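Extracellular solute-binding protein family 1 (Kribbella flavida, PDB 5IXP) probably captures a solute, perhaps a sugar, outside the cell and delivers it to an ABC transporter, as solute-binding proteins of its family do. Local coordinates at residues L178-Y183 with R188-E193. Sequence-based numbering, arbitrary orientation.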
loop_
_atom_site.group_PDB
_atom_site.type_symbol
_atom_site.label_atom_id
_atom_site.label_comp_id
_atom_site.label_asym_id
_atom_site.label_seq_id
_atom_site.Cartn_x
_atom_site.Cartn_y
_atom_site.Cartn_z
ATOM N N LEU A 178 -2.131 12.432 5.540
ATOM C CA LEU A 178 -1.947 13.459 6.556
ATOM C C LEU A 178 -0.489 13.531 6.974
ATOM O O LEU A 178 0.235 12.532 6.943
ATOM C CB LEU A 178 -2.818 13.168 7.779
ATOM C CG LEU A 178 -4.304 13.022 7.469
ATOM C CD1 LEU A 178 -5.064 12.586 8.715
ATOM C CD2 LEU A 178 -4.847 14.340 6.935
ATOM N N ILE A 179 -0.059 14.736 7.361
ATOM C CA ILE A 179 1.286 14.910 7.899
ATOM C C ILE A 179 1.421 14.188 9.232
ATOM O O ILE A 179 2.464 13.600 9.533
ATOM C CB ILE A 179 1.627 16.404 8.028
ATOM C CG1 ILE A 179 1.889 17.016 6.658
ATOM C CG2 ILE A 179 2.845 16.604 8.918
ATOM C CD1 ILE A 179 2.430 18.433 6.741
ATOM N N GLN A 180 0.378 14.215 10.052
ATOM C CA GLN A 180 0.356 13.361 11.224
ATOM C C GLN A 180 -1.021 12.738 11.356
ATOM O O GLN A 180 -2.036 13.334 10.985
ATOM C CB GLN A 180 0.725 14.117 12.506
ATOM C CG GLN A 180 -0.372 14.970 13.054
ATOM C CD GLN A 180 0.112 15.819 14.192
ATOM O OE1 GLN A 180 1.318 16.012 14.365
ATOM N NE2 GLN A 180 -0.821 16.340 14.981
ATOM N N ALA A 181 -1.039 11.515 11.862
ATOM C CA ALA A 181 -2.303 10.837 12.086
ATOM C C ALA A 181 -2.433 10.549 13.572
ATOM O O ALA A 181 -3.083 11.295 14.305
ATOM C CB ALA A 181 -2.392 9.554 11.251
ATOM N N TYR A 182 -1.782 9.495 14.038
ATOM C CA TYR A 182 -1.941 9.093 15.422
ATOM C C TYR A 182 -0.779 9.500 16.314
ATOM O O TYR A 182 -0.952 9.546 17.539
ATOM C CB TYR A 182 -2.139 7.577 15.492
ATOM C CG TYR A 182 -3.282 7.099 14.632
ATOM C CD1 TYR A 182 -4.554 7.672 14.740
ATOM C CD2 TYR A 182 -3.098 6.088 13.701
ATOM C CE1 TYR A 182 -5.608 7.232 13.948
ATOM C CE2 TYR A 182 -4.147 5.642 12.905
ATOM C CZ TYR A 182 -5.398 6.213 13.030
ATOM O OH TYR A 182 -6.436 5.760 12.241
ATOM N N TYR A 183 0.387 9.808 15.744
ATOM C CA TYR A 183 1.590 9.996 16.535
ATOM C C TYR A 183 2.301 11.289 16.181
ATOM O O TYR A 183 2.332 11.710 15.022
ATOM C CB TYR A 183 2.573 8.840 16.344
ATOM C CG TYR A 183 2.186 7.557 17.039
ATOM C CD1 TYR A 183 2.573 7.314 18.348
ATOM C CD2 TYR A 183 1.436 6.586 16.381
ATOM C CE1 TYR A 183 2.230 6.136 18.986
ATOM C CE2 TYR A 183 1.088 5.401 17.009
ATOM C CZ TYR A 183 1.490 5.180 18.313
ATOM O OH TYR A 183 1.153 4.002 18.946
ATOM N N ARG A 188 4.578 10.014 20.450
ATOM C CA ARG A 188 3.557 10.427 21.403
ATOM C C ARG A 188 2.187 10.317 20.739
ATOM O O ARG A 188 1.948 10.940 19.698
ATOM C CB ARG A 188 3.828 11.852 21.875
ATOM C CG ARG A 188 2.892 12.338 22.950
ATOM C CD ARG A 188 2.548 13.788 22.721
ATOM N NE ARG A 188 1.241 14.099 23.274
ATOM C CZ ARG A 188 0.428 15.028 22.790
ATOM N NH1 ARG A 188 -0.741 15.230 23.371
ATOM N NH2 ARG A 188 0.776 15.744 21.728
ATOM N N TYR A 189 1.298 9.517 21.327
ATOM C CA TYR A 189 -0.036 9.346 20.765
ATOM C C TYR A 189 -0.831 10.638 20.917
ATOM O O TYR A 189 -0.965 11.173 22.020
ATOM C CB TYR A 189 -0.771 8.188 21.441
ATOM C CG TYR A 189 -2.228 8.140 21.053
ATOM C CD1 TYR A 189 -2.602 7.787 19.767
ATOM C CD2 TYR A 189 -3.228 8.477 21.960
ATOM C CE1 TYR A 189 -3.925 7.760 19.390
ATOM C CE2 TYR A 189 -4.568 8.452 21.591
ATOM C CZ TYR A 189 -4.905 8.095 20.299
ATOM O OH TYR A 189 -6.217 8.067 19.901
ATOM N N LEU A 190 -1.341 11.155 19.799
ATOM C CA LEU A 190 -2.087 12.407 19.792
ATOM C C LEU A 190 -3.377 12.288 18.994
ATOM O O LEU A 190 -3.892 13.303 18.509
ATOM C CB LEU A 190 -1.231 13.553 19.236
ATOM C CG LEU A 190 -0.383 13.308 17.978
ATOM C CD1 LEU A 190 -1.217 13.119 16.720
ATOM C CD2 LEU A 190 0.594 14.453 17.791
ATOM N N GLY A 191 -3.892 11.068 18.824
ATOM C CA GLY A 191 -5.055 10.882 17.976
ATOM C C GLY A 191 -6.253 11.676 18.446
ATOM O O GLY A 191 -7.062 12.128 17.634
ATOM N N ASP A 192 -6.379 11.869 19.752
ATOM C CA ASP A 192 -7.490 12.626 20.306
ATOM C C ASP A 192 -7.247 14.127 20.289
ATOM O O ASP A 192 -8.150 14.878 20.671
ATOM C CB ASP A 192 -7.783 12.156 21.734
ATOM C CG ASP A 192 -6.535 12.099 22.607
ATOM O OD1 ASP A 192 -5.411 12.217 22.072
ATOM O OD2 ASP A 192 -6.681 11.929 23.837
ATOM N N GLU A 193 -6.064 14.576 19.861
ATOM C CA GLU A 193 -5.725 15.991 19.774
ATOM C C GLU A 193 -5.499 16.451 18.338
ATOM O O GLU A 193 -4.932 17.526 18.116
ATOM C CB GLU A 193 -4.485 16.288 20.618
ATOM C CG GLU A 193 -4.720 16.140 22.105
ATOM C CD GLU A 193 -3.445 16.254 22.915
ATOM O OE1 GLU A 193 -2.349 16.294 22.312
ATOM O OE2 GLU A 193 -3.537 16.307 24.161
#
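L190 pushes its isobutyl end between the backbone of A181-Y183 and the side chain of Q180. Its CG lies between its own backbone N and carbonyl carbon (chi1 44°), which turns the two methyls toward the other segment. CD1 rests on the main chain, 3.6 Å from A181 O, while CD2 meets the amide end of Q180, 3.7 Å from NE2. The Q180 chain, extended beyond CG, runs obliquely over these methyls; because L190 offers only methyls, the contact with the amide is van der Waals. L190 N gives a nearly straight hydrogen bond to Y182 O (2.8 Å, 171° at the hydrogen), approaching 32° off the carbonyl plane. The same oxygen takes a CA-H...O contact from Y189 and lies oblique to the Y189 ring, 3.3 Å from CD1. Y183 and Y189 form a single beta bridge, with a CA-H...O contact from Y183 CA to R188 O (3.3 Å). The hydrogen bond and the bridge join the two arms of the connection between helices 167-175 and 195-209, in the helical part of a periplasmic-binding-protein fold. All three tyrosines pack against the C-terminal helices. Y189, with CG anti to its backbone N, has G191 N of its own segment over one ring face, offset toward the rim, and packs on A388, D389 and A392 of helix 377-392. The CA-CB bonds of Y182 and Y183 leave the other segment, and both side chains touch helix 356-371, yet Y182 CB still meets Y189 CE1 at 4.3 Å and the Y183 ring runs beside the R188-Y189 backbone, with R188 N at its edge. The Y182 hydroxyl is hydrogen-bonded to N360 and its ring meets F363; the Y183 hydroxyl is bonded to R355 N, just before helix 356-371. N194, just after E193, reaches back with ND2 to the carbonyl oxygens of Q180 and A181.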